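Local coordinates for protein nine-heme cytochrome C (Desulfovibrio desulfuricans, PDB 1OFW) that may form part of a transmembrane redox complex, carrying electrons through nine c-type hemes toward the cytoplasm for the reduction of sulfate, at residues R109-C114 / C270-D275; N132-M137 / L158-T162; C241-K247 / R256-A262. All blocks are in the same frame, centred on the assembly; numbering follows the deposited sequence.

Interactions 1 and 3 use the two ends of the same helix, 259-273: interaction 3 packs a heme-binding loop on its start, and interaction 1 joins its end to the binding motif of heme 4. Their centres lie about 22 Å apart. Interaction 2, on helix 152-164, is on the opposite side of the chain's centre from both, with centres about 36 Å from interaction 1 and 46 Å from interaction 3. Along the chain, interaction 1 closes a long loop that encloses the other two, interaction 2 coming before interaction 3. Interaction 1 thus ties heme 4, located between the two tetraheme clusters, to the site of heme 8, while interaction 3 builds the site of heme 7.

Interaction 1: residues R109-C114 / C270-D275; sequences RECAGC and CHKGMD. With HEC (heme c), chain J.
The guanidinium group of R109 has the methyl CE of M274 over one face, while its edge meets the carbonyl O of M274, in its plane, and OD2 of D275, near that plane. The ring of H271 turns its edge to heme 8 (chain J), and H271 NE2 binds the iron atom FE at 2.0 Å, with H200 as the other axial ligand. M274 immediately precedes D275, the C-prime residue of the Schellman motif that ends helix 259-273, in which D275 N bonds to K272 O. R109 NE donates to M274 O at 2.6 Å and nearly straight (168°), and NH2 adds a weak bond to the same oxygen, so that two N-H groups hold one acceptor just past the helix end. The arginine chain leaves its own helix with CG anti to the backbone N (chi1 -157°) and bends at chi3, which turns the N-H edge toward M274 O. D275 OD2 stays 4.3 Å from R109 NE, beyond a salt bridge, and touches the aliphatic part of R109 instead. R207 also lies against R109 and M274.

Beneath this, M274 points its side chain at 109-114, with CB 3.7 Å from G113 CA. Its CG sits between the backbone N and the carbonyl carbon, and a further bend at chi3 (-64°) brings CE to 3.6 Å from CMD of heme 8. G113 packs tightly here, having no side chain to stand between C270 and M274. Two CxxCH motifs meet at this point, C114 being bonded to heme 4 and C270 to heme 8. The two heme sites come close where C114 SG lies 3.7 Å from CBC of heme 8 and C270 SG, bonded to CAC, lies 3.5 Å from G113 C.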
loop_
_atom_site.group_PDB
_atom_site.type_symbol
_atom_site.label_atom_id
_atom_site.label_comp_id
_atom_site.label_asym_id
_atom_site.label_seq_id
_atom_site.Cartn_x
_atom_site.Cartn_y
_atom_site.Cartn_z
ATOM N N ARG A 109 10.123 9.775 -4.058
ATOM C CA ARG A 109 10.256 10.735 -2.969
ATOM C C ARG A 109 8.937 11.139 -2.352
ATOM O O ARG A 109 8.879 11.338 -1.128
ATOM C CB ARG A 109 10.962 11.994 -3.491
ATOM C CG ARG A 109 11.630 12.803 -2.437
ATOM C CD ARG A 109 12.156 14.173 -2.892
ATOM N NE ARG A 109 11.693 15.105 -1.866
ATOM C CZ ARG A 109 10.861 16.117 -1.760
ATOM N NH1 ARG A 109 10.142 16.591 -2.776
ATOM N NH2 ARG A 109 10.728 16.712 -0.561
ATOM N N GLU A 110 7.885 11.285 -3.141
ATOM C CA GLU A 110 6.598 11.782 -2.640
ATOM C C GLU A 110 5.954 10.735 -1.745
ATOM O O GLU A 110 5.100 11.055 -0.916
ATOM C CB GLU A 110 5.673 12.200 -3.772
ATOM C CG GLU A 110 5.262 11.111 -4.726
ATOM C CD GLU A 110 6.153 10.962 -5.939
ATOM O OE1 GLU A 110 7.340 11.280 -5.916
ATOM O OE2 GLU A 110 5.671 10.493 -6.985
ATOM N N CYS A 111 6.350 9.488 -1.874
ATOM C CA CYS A 111 5.823 8.407 -1.060
ATOM C C CYS A 111 6.712 8.045 0.114
ATOM O O CYS A 111 6.227 7.556 1.145
ATOM C CB CYS A 111 5.687 7.144 -1.938
ATOM S SG CYS A 111 4.952 7.319 -3.556
ATOM N N ALA A 112 8.021 8.254 -0.007
ATOM C CA ALA A 112 9.037 7.652 0.840
ATOM C C ALA A 112 9.203 8.349 2.192
ATOM O O ALA A 112 9.888 7.793 3.066
ATOM C CB ALA A 112 10.364 7.601 0.113
ATOM N N GLY A 113 8.566 9.499 2.305
ATOM C CA GLY A 113 8.587 10.199 3.594
ATOM C C GLY A 113 7.610 9.563 4.558
ATOM O O GLY A 113 8.003 9.014 5.598
ATOM N N CYS A 114 6.324 9.591 4.188
ATOM C CA CYS A 114 5.376 8.854 4.998
ATOM C C CYS A 114 5.770 7.382 5.146
ATOM O O CYS A 114 5.709 6.821 6.235
ATOM C CB CYS A 114 3.986 8.963 4.384
ATOM S SG CYS A 114 3.258 10.595 4.535
ATOM N N CYS A 270 10.706 10.974 8.611
ATOM C CA CYS A 270 10.089 11.384 7.350
ATOM C C CYS A 270 10.977 12.347 6.600
ATOM O O CYS A 270 11.207 12.217 5.387
ATOM C CB CYS A 270 8.715 12.033 7.568
ATOM S SG CYS A 270 8.090 12.690 5.982
ATOM N N HIS A 271 11.530 13.351 7.317
ATOM C CA HIS A 271 12.438 14.290 6.677
ATOM C C HIS A 271 13.577 13.584 5.929
ATOM O O HIS A 271 13.901 13.957 4.789
ATOM C CB HIS A 271 13.006 15.291 7.708
ATOM C CG HIS A 271 11.977 16.264 8.196
ATOM N ND1 HIS A 271 12.261 17.118 9.242
ATOM C CD2 HIS A 271 10.702 16.533 7.848
ATOM C CE1 HIS A 271 11.197 17.879 9.489
ATOM N NE2 HIS A 271 10.224 17.541 8.658
ATOM N N LYS A 272 14.156 12.582 6.558
ATOM C CA LYS A 272 15.213 11.846 5.879
ATOM C C LYS A 272 14.633 11.047 4.720
ATOM O O LYS A 272 15.202 11.049 3.625
ATOM C CB LYS A 272 15.942 10.969 6.876
ATOM C CG LYS A 272 17.119 10.188 6.287
ATOM C CD LYS A 272 17.461 8.971 7.142
ATOM C CE LYS A 272 18.035 7.858 6.250
ATOM N NZ LYS A 272 19.522 7.878 6.195
ATOM N N GLY A 273 13.508 10.365 4.896
ATOM C CA GLY A 273 12.958 9.574 3.807
ATOM C C GLY A 273 12.616 10.351 2.563
ATOM O O GLY A 273 12.704 9.795 1.462
ATOM N N MET A 274 12.248 11.623 2.682
ATOM C CA MET A 274 11.910 12.333 1.435
ATOM C C MET A 274 12.890 13.461 1.189
ATOM O O MET A 274 12.610 14.387 0.435
ATOM C CB MET A 274 10.412 12.657 1.433
ATOM C CG MET A 274 9.873 13.564 2.507
ATOM S SD MET A 274 8.083 13.735 2.433
ATOM C CE MET A 274 7.774 14.549 0.864
ATOM N N ASP A 275 14.088 13.392 1.768
ATOM C CA ASP A 275 15.204 14.246 1.499
ATOM C C ASP A 275 14.895 15.727 1.702
ATOM O O ASP A 275 15.215 16.561 0.842
ATOM C CB ASP A 275 15.610 14.074 0.015
ATOM C CG ASP A 275 15.649 12.606 -0.402
ATOM O OD1 ASP A 275 16.558 11.919 0.127
ATOM O OD2 ASP A 275 14.798 12.165 -1.223
HETATM FE FE HEC J . 8.386 18.352 8.669
HETATM C CHA HEC J . 9.458 20.747 6.523
HETATM C CHB HEC J . 9.142 20.373 11.330
HETATM C CHC HEC J . 7.295 15.955 10.816
HETATM C CHD HEC J . 7.609 16.312 6.007
HETATM N NA HEC J . 9.150 20.185 8.896
HETATM C C1A HEC J . 9.532 21.047 7.869
HETATM C C2A HEC J . 10.009 22.287 8.433
HETATM C C3A HEC J . 9.943 22.174 9.767
HETATM C C4A HEC J . 9.389 20.873 10.065
HETATM C CMA HEC J . 10.352 23.145 10.885
HETATM C CAA HEC J . 10.468 23.478 7.583
HETATM C CBA HEC J . 9.318 24.464 7.332
HETATM C CGA HEC J . 7.884 24.073 7.570
HETATM O O1A HEC J . 7.276 23.671 6.542
HETATM O O2A HEC J . 7.306 24.165 8.695
HETATM N NB HEC J . 8.308 18.177 10.646
HETATM C C1B HEC J . 8.619 19.137 11.611
HETATM C C2B HEC J . 8.329 18.622 12.933
HETATM C C3B HEC J . 7.809 17.382 12.794
HETATM C C4B HEC J . 7.790 17.115 11.369
HETATM C CMB HEC J . 8.603 19.417 14.208
HETATM C CAB HEC J . 7.333 16.395 13.849
HETATM C CBB HEC J . 6.407 17.012 14.923
HETATM N NC HEC J . 7.664 16.502 8.431
HETATM C C1C HEC J . 7.267 15.679 9.463
HETATM C C2C HEC J . 6.823 14.381 8.949
HETATM C C3C HEC J . 6.863 14.502 7.614
HETATM C C4C HEC J . 7.389 15.802 7.280
HETATM C CMC HEC J . 6.464 13.203 9.871
HETATM C CAC HEC J . 6.542 13.494 6.486
HETATM C CBC HEC J . 5.465 12.464 6.821
HETATM N ND HEC J . 8.491 18.513 6.678
HETATM C C1D HEC J . 8.115 17.563 5.739
HETATM C C2D HEC J . 8.362 18.076 4.404
HETATM C C3D HEC J . 8.898 19.303 4.542
HETATM C C4D HEC J . 8.963 19.598 5.951
HETATM C CMD HEC J . 8.076 17.303 3.102
HETATM C CAD HEC J . 9.377 20.194 3.376
HETATM C CBD HEC J . 8.306 21.271 3.120
HETATM C CGD HEC J . 7.245 20.753 2.169
HETATM O O1D HEC J . 6.110 20.508 2.637
HETATM O O2D HEC J . 7.592 20.587 0.979
#

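Interaction 2: residues N132-M137 / L158-T162; sequences NITPSM and LAAET
Here T134 and S136, in the loop between helices 124-130 and 139-147, pack on T162, E161 and L158 of helix 152-164. It is a mixed contact, with a buried hydrogen bond at its centre, leucine and methionine packing on one side and a carboxylate-hydroxyl pair at the rim. The loop makes a type I beta turn from T134 to M137, and T134 OG1 accepts from S136 N at 3.0 Å, an ST turn within it.

T162 OG1 stands at the centre. It accepts from T134 N at 2.9 Å, in a bond bent to 139°, and donates to L158 O one helical turn back. Its chi1 of -60°, with the hydroxyl beside its own backbone N, allows this reach. T162 N also bonds to L158 O, the two donors arriving from opposite faces of the carbonyl plane. The methyl CG2 of T162 extends instead to N132 O, at 3.2 Å. N132 OD1 is hydrogen-bonded to V34 N of strand 33-36.

On the apolar side the two methyls of L158 divide the work: CD2 lies 3.7 Å from M137 CA and also touches T134 CG2, while CD1 meets M137 CG at 4.0 Å, the two side chains crossing at about a right angle. V15 of strand 13-16 backs both L158 and I133.

Toward the exposed rim, the extended chain of E161 carries OE2 to S136 OG, which donates to it; the modelled 2.4 Å is so short that the exact length is doubtful. In the buried part, the T162 hydroxyl is used both ways, as acceptor for the loop N-H and as donor to the helix carbonyl.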
loop_
_atom_site.group_PDB
_atom_site.type_symbol
_atom_site.label_atom_id
_atom_site.label_comp_id
_atom_site.label_asym_id
_atom_site.label_seq_id
_atom_site.Cartn_x
_atom_site.Cartn_y
_atom_site.Cartn_z
ATOM N N ASN A 132 -11.249 -8.115 -4.744
ATOM C CA ASN A 132 -12.163 -6.998 -4.991
ATOM C C ASN A 132 -13.280 -7.322 -5.958
ATOM O O ASN A 132 -13.920 -6.379 -6.461
ATOM C CB ASN A 132 -11.305 -5.839 -5.532
ATOM C CG ASN A 132 -10.672 -6.081 -6.881
ATOM O OD1 ASN A 132 -10.923 -7.064 -7.554
ATOM N ND2 ASN A 132 -9.814 -5.196 -7.371
ATOM N N ILE A 133 -13.560 -8.558 -6.261
ATOM C CA ILE A 133 -14.574 -8.935 -7.253
ATOM C C ILE A 133 -15.976 -8.406 -7.028
ATOM O O ILE A 133 -16.474 -8.328 -5.911
ATOM C CB ILE A 133 -14.738 -10.484 -7.334
ATOM C CG1 ILE A 133 -15.486 -10.898 -8.611
ATOM C CG2 ILE A 133 -15.424 -11.076 -6.111
ATOM C CD1 ILE A 133 -14.760 -10.607 -9.890
ATOM N N THR A 134 -16.672 -8.154 -8.149
ATOM C CA THR A 134 -18.058 -7.763 -8.113
ATOM C C THR A 134 -18.930 -8.787 -7.387
ATOM O O THR A 134 -18.788 -9.994 -7.540
ATOM C CB THR A 134 -18.681 -7.516 -9.499
ATOM O OG1 THR A 134 -20.103 -7.350 -9.346
ATOM C CG2 THR A 134 -18.480 -8.712 -10.416
ATOM N N PRO A 135 -19.878 -8.306 -6.568
ATOM C CA PRO A 135 -20.840 -9.221 -5.946
ATOM C C PRO A 135 -21.664 -9.995 -6.937
ATOM O O PRO A 135 -22.269 -11.002 -6.590
ATOM C CB PRO A 135 -21.788 -8.278 -5.192
ATOM C CG PRO A 135 -20.929 -7.094 -4.884
ATOM C CD PRO A 135 -20.090 -6.908 -6.125
ATOM N N SER A 136 -21.704 -9.595 -8.192
ATOM C CA SER A 136 -22.485 -10.313 -9.190
ATOM C C SER A 136 -21.938 -11.670 -9.590
ATOM O O SER A 136 -22.652 -12.538 -10.113
ATOM C CB SER A 136 -22.572 -9.421 -10.442
ATOM O OG SER A 136 -23.174 -8.187 -10.083
ATOM N N MET A 137 -20.638 -11.920 -9.392
ATOM C CA MET A 137 -20.113 -13.246 -9.736
ATOM C C MET A 137 -20.843 -14.343 -8.988
ATOM O O MET A 137 -21.026 -14.215 -7.781
ATOM C CB MET A 137 -18.616 -13.298 -9.381
ATOM C CG MET A 137 -18.015 -14.662 -9.685
ATOM S SD MET A 137 -16.355 -14.883 -9.056
ATOM C CE MET A 137 -16.591 -14.936 -7.307
ATOM N N LEU A 158 -17.247 -9.814 -16.010
ATOM C CA LEU A 158 -17.093 -9.688 -14.549
ATOM C C LEU A 158 -16.044 -8.622 -14.224
ATOM O O LEU A 158 -16.239 -7.807 -13.325
ATOM C CB LEU A 158 -16.690 -11.019 -13.923
ATOM C CG LEU A 158 -17.796 -12.098 -13.825
ATOM C CD1 LEU A 158 -17.167 -13.410 -13.397
ATOM C CD2 LEU A 158 -18.895 -11.665 -12.881
ATOM N N ALA A 159 -14.934 -8.643 -14.962
ATOM C CA ALA A 159 -13.874 -7.674 -14.726
ATOM C C ALA A 159 -14.371 -6.264 -15.002
ATOM O O ALA A 159 -14.136 -5.307 -14.260
ATOM C CB ALA A 159 -12.682 -7.999 -15.614
ATOM N N ALA A 160 -15.103 -6.089 -16.114
ATOM C CA ALA A 160 -15.577 -4.742 -16.433
ATOM C C ALA A 160 -16.592 -4.239 -15.444
ATOM O O ALA A 160 -16.614 -3.067 -15.063
ATOM C CB ALA A 160 -16.176 -4.754 -17.834
ATOM N N GLU A 161 -17.487 -5.096 -14.997
ATOM C CA GLU A 161 -18.479 -4.715 -14.002
ATOM C C GLU A 161 -17.785 -4.268 -12.728
ATOM O O GLU A 161 -18.098 -3.269 -12.094
ATOM C CB GLU A 161 -19.444 -5.875 -13.750
ATOM C CG GLU A 161 -20.405 -5.585 -12.622
ATOM C CD GLU A 161 -21.434 -6.696 -12.459
ATOM O OE1 GLU A 161 -21.331 -7.739 -13.127
ATOM O OE2 GLU A 161 -22.355 -6.497 -11.641
ATOM N N THR A 162 -16.765 -5.029 -12.353
ATOM C CA THR A 162 -16.005 -4.668 -11.153
ATOM C C THR A 162 -15.322 -3.338 -11.308
ATOM O O THR A 162 -15.440 -2.431 -10.461
ATOM C CB THR A 162 -14.967 -5.771 -10.860
ATOM O OG1 THR A 162 -15.626 -7.006 -10.656
ATOM C CG2 THR A 162 -14.206 -5.480 -9.560
#

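Interaction 3: residues C241-K247 / R256-A262; sequences CGSCHTK and RPNLMAA. With HEC (heme c), chain I.
H245 can be followed from the loop 241-247 into the segment 256-262 and on to the heme. Its CB rests 4.0 Å from L259 CA. Chi1 of -65°, with CG opposite the carbonyl carbon, places the ring with one face under A262 CB and its ND1 edge toward P257 O. A262 CB, offset toward the rim, makes a CH-pi contact 4.0 Å from the ring centroid. ND1 donates to P257 O at 2.9 Å, the oxygen close to the ring plane and the bond fairly straight (157°). CE1 and CD2 flank the iron, over the pyrrole nitrogens NA and NB respectively, and H245 NE2 coordinates the iron of heme 7 (chain I). Held at ND1 and at NE2, the ring has little freedom to turn; the ND1 bond probably also makes the imidazole a more electron-rich ligand. Water 1 also donates to P257 O, linking it to T246 OG1, itself hydrogen-bonded to E248 O.

The extended chain of R256 runs over pyrrole D: CG lies over its face, 3.7 Å from C2D and C3D, on the same side of the heme as H245. NH1 donates to C244 O at 2.9 Å, in the carbonyl plane and on a lone pair. L259 N, at the start of helix 259-273, donates to T246 O at 2.8 Å from above the carbonyl plane, and N258, the N-cap, accepts from A261 N through OD1 while its ND2 gives K247 O a weak bond. L259 CD1 fills in against C241 CB.

With C241 and C244 joined by thioether bonds to CAB and CAC, the former vinyl carbons, and H230 as second axial ligand, this is the CxxCH site of a bis-histidine heme, as in class III cytochromes c.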
loop_
_atom_site.group_PDB
_atom_site.type_symbol
_atom_site.label_atom_id
_atom_site.label_comp_id
_atom_site.label_asym_id
_atom_site.label_seq_id
_atom_site.Cartn_x
_atom_site.Cartn_y
_atom_site.Cartn_z
ATOM N N CYS A 241 0.686 11.766 21.625
ATOM C CA CYS A 241 1.805 10.843 21.606
ATOM C C CYS A 241 2.185 10.403 23.013
ATOM O O CYS A 241 2.517 9.271 23.308
ATOM C CB CYS A 241 3.014 11.491 20.934
ATOM S SG CYS A 241 2.730 12.306 19.351
ATOM N N GLY A 242 2.157 11.407 23.895
ATOM C CA GLY A 242 2.556 11.155 25.266
ATOM C C GLY A 242 1.557 10.365 26.070
ATOM O O GLY A 242 1.838 10.039 27.229
ATOM N N SER A 243 0.422 9.960 25.528
ATOM C CA SER A 243 -0.412 8.991 26.234
ATOM C C SER A 243 0.211 7.607 26.222
ATOM O O SER A 243 -0.024 6.777 27.119
ATOM C CB SER A 243 -1.795 8.850 25.592
ATOM O OG SER A 243 -2.658 9.905 25.868
ATOM N N CYS A 244 1.006 7.300 25.193
ATOM C CA CYS A 244 1.640 6.025 25.012
ATOM C C CYS A 244 3.166 6.061 25.188
ATOM O O CYS A 244 3.729 5.020 25.544
ATOM C CB CYS A 244 1.302 5.452 23.631
ATOM S SG CYS A 244 -0.462 5.081 23.465
ATOM N N HIS A 245 3.774 7.206 24.914
ATOM C CA HIS A 245 5.208 7.391 25.005
ATOM C C HIS A 245 5.551 8.223 26.239
ATOM O O HIS A 245 5.250 9.407 26.294
ATOM C CB HIS A 245 5.714 8.051 23.699
ATOM C CG HIS A 245 5.550 7.178 22.505
ATOM N ND1 HIS A 245 6.417 6.181 22.195
ATOM C CD2 HIS A 245 4.586 7.126 21.549
ATOM C CE1 HIS A 245 6.000 5.562 21.094
ATOM N NE2 HIS A 245 4.887 6.120 20.671
ATOM N N THR A 246 6.141 7.535 27.221
ATOM C CA THR A 246 6.425 8.200 28.493
ATOM C C THR A 246 7.624 9.116 28.343
ATOM O O THR A 246 8.459 8.885 27.480
ATOM C CB THR A 246 6.681 7.128 29.568
ATOM O OG1 THR A 246 7.730 6.228 29.166
ATOM C CG2 THR A 246 5.408 6.303 29.708
ATOM N N LYS A 247 7.684 10.151 29.180
ATOM C CA LYS A 247 8.860 11.030 29.159
ATOM C C LYS A 247 10.138 10.276 29.514
ATOM O O LYS A 247 11.169 10.445 28.868
ATOM C CB LYS A 247 8.608 12.209 30.092
ATOM C CG LYS A 247 9.859 13.095 30.245
ATOM C CD LYS A 247 9.569 14.122 31.330
ATOM C CE LYS A 247 10.836 14.793 31.869
ATOM N NZ LYS A 247 11.349 14.055 33.047
ATOM N N ARG A 256 8.918 0.839 22.677
ATOM C CA ARG A 256 8.419 2.209 22.581
ATOM C C ARG A 256 9.505 3.223 22.947
ATOM O O ARG A 256 9.993 3.193 24.070
ATOM C CB ARG A 256 7.251 2.534 23.523
ATOM C CG ARG A 256 5.979 1.804 23.152
ATOM C CD ARG A 256 4.897 2.229 24.159
ATOM N NE ARG A 256 3.915 1.166 24.222
ATOM C CZ ARG A 256 2.746 1.307 24.829
ATOM N NH1 ARG A 256 2.409 2.456 25.395
ATOM N NH2 ARG A 256 1.930 0.263 24.829
ATOM N N PRO A 257 9.850 4.123 22.041
ATOM C CA PRO A 257 10.750 5.211 22.434
ATOM C C PRO A 257 10.131 6.102 23.482
ATOM O O PRO A 257 8.910 6.247 23.595
ATOM C CB PRO A 257 10.912 6.044 21.157
ATOM C CG PRO A 257 10.406 5.201 20.046
ATOM C CD PRO A 257 9.487 4.179 20.615
ATOM N N ASN A 258 10.970 6.734 24.321
ATOM C CA ASN A 258 10.451 7.777 25.190
ATOM C C ASN A 258 9.979 8.950 24.357
ATOM O O ASN A 258 10.213 8.992 23.149
ATOM C CB ASN A 258 11.475 8.175 26.244
ATOM C CG ASN A 258 12.555 9.141 25.874
ATOM O OD1 ASN A 258 12.888 9.427 24.733
ATOM N ND2 ASN A 258 13.135 9.739 26.927
ATOM N N LEU A 259 9.272 9.864 24.983
ATOM C CA LEU A 259 8.555 10.871 24.195
ATOM C C LEU A 259 9.492 11.746 23.401
ATOM O O LEU A 259 9.179 12.039 22.236
ATOM C CB LEU A 259 7.647 11.697 25.092
ATOM C CG LEU A 259 6.777 12.749 24.451
ATOM C CD1 LEU A 259 5.817 12.116 23.424
ATOM C CD2 LEU A 259 5.934 13.552 25.439
ATOM N N MET A 260 10.598 12.251 23.934
ATOM C CA MET A 260 11.506 13.026 23.086
ATOM C C MET A 260 11.974 12.254 21.854
ATOM O O MET A 260 12.007 12.751 20.729
ATOM C CB MET A 260 12.760 13.431 23.883
ATOM C CG MET A 260 13.682 14.330 23.082
ATOM S SD MET A 260 15.142 14.759 24.043
ATOM C CE MET A 260 15.899 13.130 24.115
ATOM N N ALA A 261 12.373 11.013 22.039
ATOM C CA ALA A 261 12.889 10.212 20.953
ATOM C C ALA A 261 11.750 9.888 19.977
ATOM O O ALA A 261 11.964 9.755 18.774
ATOM C CB ALA A 261 13.567 8.929 21.464
ATOM N N ALA A 262 10.541 9.727 20.482
ATOM C CA ALA A 262 9.389 9.475 19.617
ATOM C C ALA A 262 9.192 10.636 18.637
ATOM O O ALA A 262 9.045 10.419 17.425
ATOM C CB ALA A 262 8.158 9.218 20.457
HETATM FE FE HEC I . 4.121 5.668 18.888
HETATM C CHA HEC I . 6.518 3.198 18.440
HETATM C CHB HEC I . 6.283 7.964 17.634
HETATM C CHC HEC I . 1.679 8.059 19.147
HETATM C CHD HEC I . 2.107 3.399 20.472
HETATM N NA HEC I . 5.974 5.566 18.141
HETATM C C1A HEC I . 6.779 4.469 17.975
HETATM C C2A HEC I . 7.988 4.857 17.265
HETATM C C3A HEC I . 7.911 6.177 17.037
HETATM C C4A HEC I . 6.692 6.652 17.626
HETATM C CMA HEC I . 8.919 7.060 16.293
HETATM C CAA HEC I . 9.129 3.896 16.889
HETATM C CBA HEC I . 8.931 3.535 15.391
HETATM C CGA HEC I . 7.589 2.915 15.063
HETATM O O1A HEC I . 7.453 1.699 15.329
HETATM O O2A HEC I . 6.685 3.609 14.559
HETATM N NB HEC I . 4.012 7.626 18.534
HETATM C C1B HEC I . 5.033 8.421 18.028
HETATM C C2B HEC I . 4.569 9.785 17.952
HETATM C C3B HEC I . 3.263 9.786 18.265
HETATM C C4B HEC I . 2.917 8.447 18.671
HETATM C CMB HEC I . 5.482 10.960 17.563
HETATM C CAB HEC I . 2.267 10.923 18.272
HETATM C CBB HEC I . 1.971 11.520 16.878
HETATM N NC HEC I . 2.263 5.687 19.644
HETATM C C1C HEC I . 1.418 6.776 19.677
HETATM C C2C HEC I . 0.218 6.444 20.430
HETATM C C3C HEC I . 0.364 5.184 20.839
HETATM C C4C HEC I . 1.600 4.674 20.336
HETATM C CMC HEC I . -0.891 7.432 20.762
HETATM C CAC HEC I . -0.525 4.350 21.789
HETATM C CBC HEC I . -2.014 4.360 21.368
HETATM N ND HEC I . 4.234 3.712 19.298
HETATM C C1D HEC I . 3.317 2.960 20.008
HETATM C C2D HEC I . 3.817 1.612 20.150
HETATM C C3D HEC I . 5.044 1.557 19.615
HETATM C C4D HEC I . 5.318 2.874 19.075
HETATM C CMD HEC I . 3.007 0.488 20.823
HETATM C CAD HEC I . 6.049 0.408 19.566
HETATM C CBD HEC I . 5.877 -0.451 18.289
HETATM C CGD HEC I . 6.900 -1.587 18.342
HETATM O O1D HEC I . 6.897 -2.269 19.383
HETATM O O2D HEC I . 7.686 -1.772 17.392
HETATM O O HOH W 1 8.297 5.355 26.251
HETATM O O HOH W 2 11.197 12.218 26.708
#